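Local atomic coordinates of post-proline cleaving enzyme (Rickettsia typhi, PDB entry 4HVT), a protein that probably cleaves oligopeptides after proline residues as a serine-type endopeptidase of the prolyl oligopeptidase family. Residues F601-G604 with H605-V608; V647-Q650 with R651-P654; V102-Y105 with S106-K109; L115-F118 with D119-S122. All coordinates share one frame; numbering follows the deposited sequence.

In the fold
The four contacts are short-range folds of the chain on itself, two in each of the enzyme's two parts. Contacts 1 and 2 belong to loops of the alpha/beta-hydrolase part; they touch, through a probable backbone hydrogen bond between Ala603 and Arg651 and through packing of Phe601 and Trp607. Contact 1 is buried and contact 2 partly so. In the propeller part, contact 3 lies on the surface and contact 4 is partly buried; the centres of these two are about 24 Å apart. Chemistry follows place: aromatic cover and a doubly used carbonyl in contact 1, a carboxylate gripping backbone N-H groups in contacts 2 and 4, a hydrogen bond from a lysine ammonium to an asparagine amide in contact 3.

Contact 1 of 4, residues F601-G604 with H605-V608; sequences FGAG and HSWV. With EDO (1,2-ethanediol), chain E.
Trp607 lays its indole against the peptide between Ala603 and Gly604. Its CB stands 4.1 Å from Gly604 O. With CG anti to the carbonyl carbon (chi1 -49°), the ring is swung back along the chain: CE3 comes to 3.6 Å from Gly604 CA, CZ3 rests beside the same carbon and Gly604 N, and CH2, at the far end, meets Ala603 CB at 4.1 Å. The carbonyl of Ala603 and the hydroxyl of Ser606 both lie over one face of the indole, offset toward its rim. Ala603 O is held twice, by Ser606 OG at 2.7 Å and by Ser606 N, while Trp607 N bonds to Gly604 O at 3.2 Å.

The stretch joins a type II' beta turn, Phe601 to Gly604, to a short 3-10 segment that leads toward helix 608-611. A water takes a bond from His605 N, gives one to Gly602 O and lies in plane at the edge of the His605 ring. Gly602 N donates to O2 of a 1,2-ethanediol, probably from the crystallisation liquor, at 2.7 Å. Phe266 and Phe488 meet the indole from outside the loop, and the indole lies near, without touching, the probable nucleophile elbow. Two donors from Ser606 on one carbonyl of a buried residue would help to offset the cost of its burial.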
loop_
_atom_site.group_PDB
_atom_site.type_symbol
_atom_site.label_atom_id
_atom_site.label_comp_id
_atom_site.label_asym_id
_atom_site.label_seq_id
_atom_site.Cartn_x
_atom_site.Cartn_y
_atom_site.Cartn_z
ATOM N N PHE A 601 -5.934 15.703 12.531
ATOM C CA PHE A 601 -4.658 15.749 11.818
ATOM C C PHE A 601 -4.741 14.951 10.522
ATOM O O PHE A 601 -5.246 13.808 10.519
ATOM C CB PHE A 601 -3.528 15.186 12.684
ATOM C CG PHE A 601 -3.241 16.046 13.891
ATOM C CD1 PHE A 601 -2.463 17.190 13.766
ATOM C CD2 PHE A 601 -3.770 15.736 15.118
ATOM C CE1 PHE A 601 -2.222 17.996 14.868
ATOM C CE2 PHE A 601 -3.589 16.568 16.222
ATOM C CZ PHE A 601 -2.780 17.683 16.106
ATOM N N GLY A 602 -4.246 15.533 9.420
ATOM C CA GLY A 602 -4.198 14.793 8.148
ATOM C C GLY A 602 -5.573 14.285 7.720
ATOM O O GLY A 602 -6.566 15.016 7.907
ATOM N N ALA A 603 -5.622 13.033 7.241
ATOM C CA ALA A 603 -6.856 12.372 6.796
ATOM C C ALA A 603 -7.564 11.632 7.950
ATOM O O ALA A 603 -8.373 10.745 7.707
ATOM C CB ALA A 603 -6.559 11.389 5.664
ATOM N N GLY A 604 -7.331 12.042 9.192
ATOM C CA GLY A 604 -7.881 11.319 10.364
ATOM C C GLY A 604 -9.351 11.005 10.398
ATOM O O GLY A 604 -9.750 9.958 10.899
ATOM N N HIS A 605 -10.191 11.914 9.887
ATOM C CA HIS A 605 -11.605 11.624 9.795
ATOM C C HIS A 605 -11.876 10.337 9.012
ATOM O O HIS A 605 -12.905 9.679 9.227
ATOM C CB HIS A 605 -12.316 12.819 9.153
ATOM C CG HIS A 605 -12.625 13.886 10.130
ATOM N ND1 HIS A 605 -11.696 14.795 10.591
ATOM C CD2 HIS A 605 -13.773 14.152 10.793
ATOM C CE1 HIS A 605 -12.269 15.595 11.477
ATOM N NE2 HIS A 605 -13.518 15.215 11.633
ATOM N N SER A 606 -10.969 9.944 8.135
ATOM C CA SER A 606 -11.268 8.755 7.320
ATOM C C SER A 606 -11.311 7.434 8.095
ATOM O O SER A 606 -11.881 6.470 7.646
ATOM C CB SER A 606 -10.398 8.754 6.100
ATOM O OG SER A 606 -9.144 8.514 6.431
ATOM N N TRP A 607 -10.733 7.394 9.281
ATOM C CA TRP A 607 -10.576 6.156 10.031
ATOM C C TRP A 607 -11.414 6.013 11.291
ATOM O O TRP A 607 -11.151 5.117 12.091
ATOM C CB TRP A 607 -9.107 5.953 10.368
ATOM C CG TRP A 607 -8.203 6.133 9.164
ATOM C CD1 TRP A 607 -8.300 5.474 7.950
ATOM C CD2 TRP A 607 -7.081 7.042 9.046
ATOM N NE1 TRP A 607 -7.312 5.912 7.116
ATOM C CE2 TRP A 607 -6.594 6.901 7.731
ATOM C CE3 TRP A 607 -6.472 7.982 9.915
ATOM C CZ2 TRP A 607 -5.519 7.621 7.252
ATOM C CZ3 TRP A 607 -5.402 8.752 9.439
ATOM C CH2 TRP A 607 -4.917 8.530 8.078
ATOM N N VAL A 608 -12.455 6.812 11.425
ATOM C CA VAL A 608 -13.309 6.690 12.561
ATOM C C VAL A 608 -13.908 5.282 12.688
ATOM O O VAL A 608 -14.131 4.785 13.778
ATOM C CB VAL A 608 -14.409 7.774 12.523
ATOM C CG1 VAL A 608 -15.400 7.486 13.624
ATOM C CG2 VAL A 608 -13.769 9.152 12.710
HETATM C C1 EDO E . -3.558 18.546 7.133
HETATM O O1 EDO E . -2.468 17.672 6.814
HETATM C C2 EDO E . -3.503 19.083 8.543
HETATM O O2 EDO E . -4.098 18.228 9.523
HETATM O O HOH W 1 -9.378 14.442 8.585
#

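Contact 2 of 4, residues V647-Q650 with R651-P654; sequences VLDQ and RVHP
Asp649 turns its carboxylate back over the backbone of Arg651 and Val652 in the loop after strand 640-646 of the alpha/beta-hydrolase fold, the place from which this family presents the acid of its catalytic triad. The tight part is centred on OD1. Val652 N approaches it at 2.9 Å on the syn side, 34° out of the carboxylate plane, and Arg651 N adds a weak bond of the same length whose N-H...O angle is only 129°. CG of Asp649 lies anti to its own N (chi1 -174°), which carries the carboxylate across the turn to these donors. OD2 is left for His682 ND1, to which it is hydrogen-bonded, in keeping with a probable Ser-His-Asp triad with Ser566. The two backbone N-H groups would thus help fix the rotation of the carboxylate. Val652 CG2 packs obliquely against it, 3.5 Å from OD2.

The chain then doubles back, its two halves running roughly antiparallel. This part is more lightly bonded: His653 CA makes a C-H...O contact with Asp649 O at 3.3 Å, and Pro654 CD lies 3.8 Å from Asp649 O. The more open side is that of the partly exposed Gln650 and Arg651, which send their polar ends elsewhere: Gln650 OE1 bonds to Glu155 N, and Arg651, bent at chi2 and chi3, forms a salt bridge with Asp154, thereby joining the catalytic part to the propeller. At the far end, His653 ND1 caps the helix that follows, accepting from Trp655 N.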
loop_
_atom_site.group_PDB
_atom_site.type_symbol
_atom_site.label_atom_id
_atom_site.label_comp_id
_atom_site.label_asym_id
_atom_site.label_seq_id
_atom_site.Cartn_x
_atom_site.Cartn_y
_atom_site.Cartn_z
ATOM N N VAL A 647 7.458 15.919 7.273
ATOM C CA VAL A 647 6.846 17.214 7.122
ATOM C C VAL A 647 5.669 17.122 6.108
ATOM O O VAL A 647 4.646 17.746 6.310
ATOM C CB VAL A 647 7.920 18.262 6.678
ATOM C CG1 VAL A 647 7.254 19.597 6.326
ATOM C CG2 VAL A 647 8.955 18.485 7.787
ATOM N N LEU A 648 5.838 16.354 5.046
ATOM C CA LEU A 648 4.871 16.291 3.966
ATOM C C LEU A 648 4.021 15.032 4.050
ATOM O O LEU A 648 3.443 14.598 3.051
ATOM C CB LEU A 648 5.595 16.419 2.628
ATOM C CG LEU A 648 6.158 17.831 2.367
ATOM C CD1 LEU A 648 6.881 17.849 1.029
ATOM C CD2 LEU A 648 5.065 18.873 2.410
ATOM N N ASP A 649 4.003 14.401 5.227
ATOM C CA ASP A 649 3.080 13.288 5.456
ATOM C C ASP A 649 1.694 13.899 5.627
ATOM O O ASP A 649 1.345 14.388 6.684
ATOM C CB ASP A 649 3.504 12.444 6.670
ATOM C CG ASP A 649 2.638 11.173 6.857
ATOM O OD1 ASP A 649 1.396 11.157 6.567
ATOM O OD2 ASP A 649 3.234 10.178 7.352
ATOM N N GLN A 650 0.940 13.874 4.547
ATOM C CA GLN A 650 -0.432 14.324 4.547
ATOM C C GLN A 650 -1.458 13.241 4.924
ATOM O O GLN A 650 -2.682 13.534 4.964
ATOM C CB GLN A 650 -0.772 14.866 3.150
ATOM C CG GLN A 650 0.194 15.985 2.761
ATOM C CD GLN A 650 -0.125 16.575 1.400
ATOM O OE1 GLN A 650 -0.375 15.839 0.468
ATOM N NE2 GLN A 650 -0.148 17.939 1.306
ATOM N N ARG A 651 -1.020 12.013 5.127
ATOM C CA ARG A 651 -1.920 10.920 5.479
ATOM C C ARG A 651 -2.229 11.060 6.985
ATOM O O ARG A 651 -3.341 11.363 7.361
ATOM C CB ARG A 651 -1.277 9.569 5.153
ATOM C CG ARG A 651 -2.210 8.370 5.130
ATOM C CD ARG A 651 -3.143 8.355 3.897
ATOM N NE ARG A 651 -2.281 8.513 2.750
ATOM C CZ ARG A 651 -1.501 7.564 2.260
ATOM N NH1 ARG A 651 -1.595 6.300 2.714
ATOM N NH2 ARG A 651 -0.570 7.866 1.347
ATOM N N VAL A 652 -1.231 10.859 7.849
ATOM C CA VAL A 652 -1.454 10.889 9.275
ATOM C C VAL A 652 -1.027 12.210 9.931
ATOM O O VAL A 652 -1.547 12.526 10.994
ATOM C CB VAL A 652 -0.753 9.713 10.016
ATOM C CG1 VAL A 652 -1.279 8.368 9.560
ATOM C CG2 VAL A 652 0.734 9.742 9.776
ATOM N N HIS A 653 -0.093 12.946 9.320
ATOM C CA HIS A 653 0.479 14.192 9.836
ATOM C C HIS A 653 1.688 13.872 10.744
ATOM O O HIS A 653 1.653 12.945 11.511
ATOM C CB HIS A 653 -0.558 15.031 10.574
ATOM C CG HIS A 653 -0.141 16.456 10.831
ATOM N ND1 HIS A 653 0.783 16.827 11.780
ATOM C CD2 HIS A 653 -0.604 17.613 10.304
ATOM C CE1 HIS A 653 0.925 18.138 11.782
ATOM N NE2 HIS A 653 0.062 18.641 10.911
ATOM N N PRO A 654 2.750 14.648 10.640
ATOM C CA PRO A 654 3.887 14.366 11.569
ATOM C C PRO A 654 3.680 14.581 13.065
ATOM O O PRO A 654 4.543 14.182 13.845
ATOM C CB PRO A 654 4.970 15.338 11.101
ATOM C CG PRO A 654 4.263 16.459 10.406
ATOM C CD PRO A 654 3.052 15.794 9.764
#

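Contact 3 of 4, residues V102-Y105 with S106-K109; sequences VDNY and SKDK
Lys107 and Asn104 meet twice, once through the backbone and once through their side chains. Lys107 N gives a bond of 2.9 Å to Asn104 O, and Lys107 NZ reaches Asn104 OD1 at 3.0 Å, NZ lying 24° out of the plane of the amide carbonyl. Between these two bonds the lysine chain lies over the asparagine backbone: CB is 3.3 Å from Asn104 O, and CD is 4.0 Å from Asn104 CA. The extended lysine owes this course to its first torsion, which sets CG beside its own N (chi1 -63°) and directs the chain back toward Asn104. Ser106 adds a weak bond from OG to Asp103 O, 3.3 Å long.

These bonds continue the turn just beyond the short, weakly bonded helix 102-105, which links strand 96-101 to strand 113-117, neighbours in the antiparallel four-stranded sheet, a blade of the propeller domain. Inside the helix, Tyr105 N bonds to Val102 O at 3.1 Å. Further out, Asn104 ND2 makes a weak bond to Thr100 OG1, which would help to orient the amide so that OD1 meets the lysine. Tyr105 is buried against Val83 and Ile435, its hydroxyl bonded to Pro74 O and its ring in a cation-pi contact with Arg436. That arginine, at the end of strand 432-436, also donates to the carbonyls of Tyr105, Lys107 and Asp108.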
loop_
_atom_site.group_PDB
_atom_site.type_symbol
_atom_site.label_atom_id
_atom_site.label_comp_id
_atom_site.label_asym_id
_atom_site.label_seq_id
_atom_site.Cartn_x
_atom_site.Cartn_y
_atom_site.Cartn_z
ATOM N N VAL A 102 9.183 -6.719 -26.049
ATOM C CA VAL A 102 8.965 -7.881 -25.251
ATOM C C VAL A 102 10.069 -8.906 -25.594
ATOM O O VAL A 102 10.574 -9.584 -24.700
ATOM C CB VAL A 102 7.551 -8.521 -25.455
ATOM C CG1 VAL A 102 7.470 -9.847 -24.733
ATOM C CG2 VAL A 102 6.439 -7.653 -24.913
ATOM N N ASP A 103 10.445 -9.012 -26.870
ATOM C CA ASP A 103 11.523 -9.955 -27.225
ATOM C C ASP A 103 12.869 -9.663 -26.522
ATOM O O ASP A 103 13.669 -10.581 -26.317
ATOM C CB ASP A 103 11.756 -10.000 -28.728
ATOM C CG ASP A 103 10.782 -10.919 -29.462
ATOM O OD1 ASP A 103 9.739 -11.306 -28.914
ATOM O OD2 ASP A 103 11.081 -11.276 -30.627
ATOM N N ASN A 104 13.154 -8.411 -26.221
ATOM C CA ASN A 104 14.380 -8.029 -25.530
ATOM C C ASN A 104 14.339 -8.277 -24.039
ATOM O O ASN A 104 15.369 -8.307 -23.399
ATOM C CB ASN A 104 14.687 -6.540 -25.707
ATOM C CG ASN A 104 14.988 -6.172 -27.131
ATOM O OD1 ASN A 104 15.478 -6.987 -27.896
ATOM N ND2 ASN A 104 14.685 -4.933 -27.495
ATOM N N TYR A 105 13.127 -8.380 -23.496
ATOM C CA TYR A 105 12.937 -8.404 -22.027
ATOM C C TYR A 105 13.501 -9.674 -21.430
ATOM O O TYR A 105 13.796 -9.717 -20.237
ATOM C CB TYR A 105 11.446 -8.227 -21.667
ATOM C CG TYR A 105 11.172 -8.072 -20.215
ATOM C CD1 TYR A 105 11.657 -6.945 -19.496
ATOM C CD2 TYR A 105 10.351 -8.950 -19.570
ATOM C CE1 TYR A 105 11.337 -6.780 -18.171
ATOM C CE2 TYR A 105 9.998 -8.778 -18.242
ATOM C CZ TYR A 105 10.503 -7.687 -17.556
ATOM O OH TYR A 105 10.098 -7.516 -16.250
ATOM N N SER A 106 13.698 -10.693 -22.261
ATOM C CA SER A 106 14.315 -11.949 -21.796
ATOM C C SER A 106 15.816 -11.851 -21.710
ATOM O O SER A 106 16.452 -12.778 -21.202
ATOM C CB SER A 106 13.933 -13.105 -22.713
ATOM O OG SER A 106 14.382 -12.875 -24.032
ATOM N N LYS A 107 16.408 -10.793 -22.243
ATOM C CA LYS A 107 17.878 -10.643 -22.202
ATOM C C LYS A 107 18.325 -10.136 -20.861
ATOM O O LYS A 107 17.599 -9.329 -20.267
ATOM C CB LYS A 107 18.326 -9.688 -23.296
ATOM C CG LYS A 107 17.982 -10.280 -24.654
ATOM C CD LYS A 107 18.174 -9.315 -25.779
ATOM C CE LYS A 107 17.976 -10.035 -27.108
ATOM N NZ LYS A 107 17.557 -9.086 -28.161
ATOM N N ASP A 108 19.485 -10.577 -20.364
ATOM C CA ASP A 108 19.912 -10.074 -19.049
ATOM C C ASP A 108 19.890 -8.549 -18.987
ATOM O O ASP A 108 19.402 -7.975 -17.997
ATOM C CB ASP A 108 21.328 -10.573 -18.705
ATOM C CG ASP A 108 21.336 -11.965 -18.111
ATOM O OD1 ASP A 108 20.285 -12.642 -18.119
ATOM O OD2 ASP A 108 22.424 -12.379 -17.589
ATOM N N LYS A 109 20.412 -7.901 -20.037
ATOM C CA LYS A 109 20.522 -6.430 -20.079
ATOM C C LYS A 109 19.821 -5.889 -21.315
ATOM O O LYS A 109 20.466 -5.689 -22.342
ATOM C CB LYS A 109 21.992 -6.011 -20.023
#

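Contact 4 of 4, residues L115-F118 with D119-S122; sequences LIDF and DKLS
Asp117 OD1 accepts two backbone N-H groups at the start of the helix. Lys120 N comes from above the carboxylate plane at 3.0 Å, its N-H...O angle 162°, and Asp119 N adds a weak bond at 2.9 Å. CG of Asp117 lies opposite its own N (chi1 -179°), which brings OD1 to both donors. Leu121 N bonds to Asp117 O. At the next residue, Phe118 O is gripped from opposite faces of its plane by Ser122 N, 3.0 Å away, and by Ser122 OG at 2.8 Å; that hydroxyl is also bonded to Val129 N.

This is an N-cap: Asp117 ends strand 113-117, an edge strand of a propeller blade, and opens helix 118-125. Leu115 and Ile116 form a classic beta bulge opposite Trp97 just before it.

Charges gather around the same cap. Lys120 NZ makes a long salt bridge of 4.0 Å to Asp117 OD2, and a water joins the two. The carboxylate of Asp119 stands near that of Asp117, yet it is engaged by Gln94 N and Gly95 N, which probably ease the repulsion.

Among apolar groups, Leu121 CD1 lies 3.9 Å from Phe118 CD2 and 4.0 Å from Ile116 CG2, the latter methyl over one face of the phenyl ring.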
loop_
_atom_site.group_PDB
_atom_site.type_symbol
_atom_site.label_atom_id
_atom_site.label_comp_id
_atom_site.label_asym_id
_atom_site.label_seq_id
_atom_site.Cartn_x
_atom_site.Cartn_y
_atom_site.Cartn_z
ATOM N N LEU A 115 11.677 7.047 -21.686
ATOM C CA LEU A 115 10.523 7.847 -22.114
ATOM C C LEU A 115 10.438 9.157 -21.335
ATOM O O LEU A 115 10.281 10.201 -21.930
ATOM C CB LEU A 115 9.251 7.043 -21.927
ATOM C CG LEU A 115 9.172 5.718 -22.661
ATOM C CD1 LEU A 115 7.934 4.935 -22.295
ATOM C CD2 LEU A 115 9.305 5.948 -24.179
ATOM N N ILE A 116 10.526 9.072 -20.009
ATOM C CA ILE A 116 10.568 10.229 -19.148
ATOM C C ILE A 116 11.609 10.034 -18.069
ATOM O O ILE A 116 11.571 9.039 -17.344
ATOM C CB ILE A 116 9.225 10.587 -18.457
ATOM C CG1 ILE A 116 8.123 10.810 -19.501
ATOM C CG2 ILE A 116 9.442 11.855 -17.667
ATOM C CD1 ILE A 116 6.715 10.905 -18.954
ATOM N N ASP A 117 12.522 11.008 -17.985
ATOM C CA ASP A 117 13.534 11.080 -16.926
ATOM C C ASP A 117 13.057 12.092 -15.868
ATOM O O ASP A 117 13.112 13.331 -16.079
ATOM C CB ASP A 117 14.890 11.482 -17.533
ATOM C CG ASP A 117 16.023 11.556 -16.511
ATOM O OD1 ASP A 117 15.788 11.783 -15.324
ATOM O OD2 ASP A 117 17.234 11.398 -16.911
ATOM N N PHE A 118 12.670 11.567 -14.704
ATOM C CA PHE A 118 12.096 12.414 -13.648
ATOM C C PHE A 118 13.163 13.195 -12.908
ATOM O O PHE A 118 12.873 14.214 -12.309
ATOM C CB PHE A 118 11.198 11.616 -12.666
ATOM C CG PHE A 118 9.902 11.244 -13.274
ATOM C CD1 PHE A 118 9.806 10.131 -14.118
ATOM C CD2 PHE A 118 8.797 12.054 -13.131
ATOM C CE1 PHE A 118 8.604 9.843 -14.768
ATOM C CE2 PHE A 118 7.594 11.742 -13.783
ATOM C CZ PHE A 118 7.510 10.655 -14.606
ATOM N N ASP A 119 14.412 12.737 -12.979
ATOM C CA ASP A 119 15.522 13.523 -12.412
ATOM C C ASP A 119 15.731 14.808 -13.219
ATOM O O ASP A 119 15.926 15.870 -12.646
ATOM C CB ASP A 119 16.771 12.677 -12.372
ATOM C CG ASP A 119 16.589 11.482 -11.480
ATOM O OD1 ASP A 119 16.808 11.612 -10.262
ATOM O OD2 ASP A 119 16.230 10.408 -12.001
ATOM N N LYS A 120 15.679 14.700 -14.543
ATOM C CA LYS A 120 15.759 15.871 -15.416
ATOM C C LYS A 120 14.600 16.826 -15.206
ATOM O O LYS A 120 14.789 18.054 -15.159
ATOM C CB LYS A 120 15.774 15.454 -16.876
ATOM C CG LYS A 120 17.138 15.145 -17.423
ATOM C CD LYS A 120 17.058 14.748 -18.890
ATOM C CE LYS A 120 18.383 14.164 -19.348
ATOM N NZ LYS A 120 18.179 13.090 -20.360
ATOM N N LEU A 121 13.399 16.270 -15.084
ATOM C CA LEU A 121 12.218 17.073 -14.826
ATOM C C LEU A 121 12.354 17.849 -13.534
ATOM O O LEU A 121 11.967 19.017 -13.457
ATOM C CB LEU A 121 10.974 16.180 -14.738
ATOM C CG LEU A 121 10.185 15.901 -15.997
ATOM C CD1 LEU A 121 8.920 15.160 -15.563
ATOM C CD2 LEU A 121 9.869 17.194 -16.777
ATOM N N SER A 122 12.867 17.184 -12.507
ATOM C CA SER A 122 13.021 17.770 -11.188
ATOM C C SER A 122 14.023 18.923 -11.221
ATOM O O SER A 122 13.757 20.019 -10.676
ATOM C CB SER A 122 13.465 16.738 -10.171
ATOM O OG SER A 122 12.500 15.688 -9.985
HETATM O O HOH W 2 17.581 10.605 -19.544
#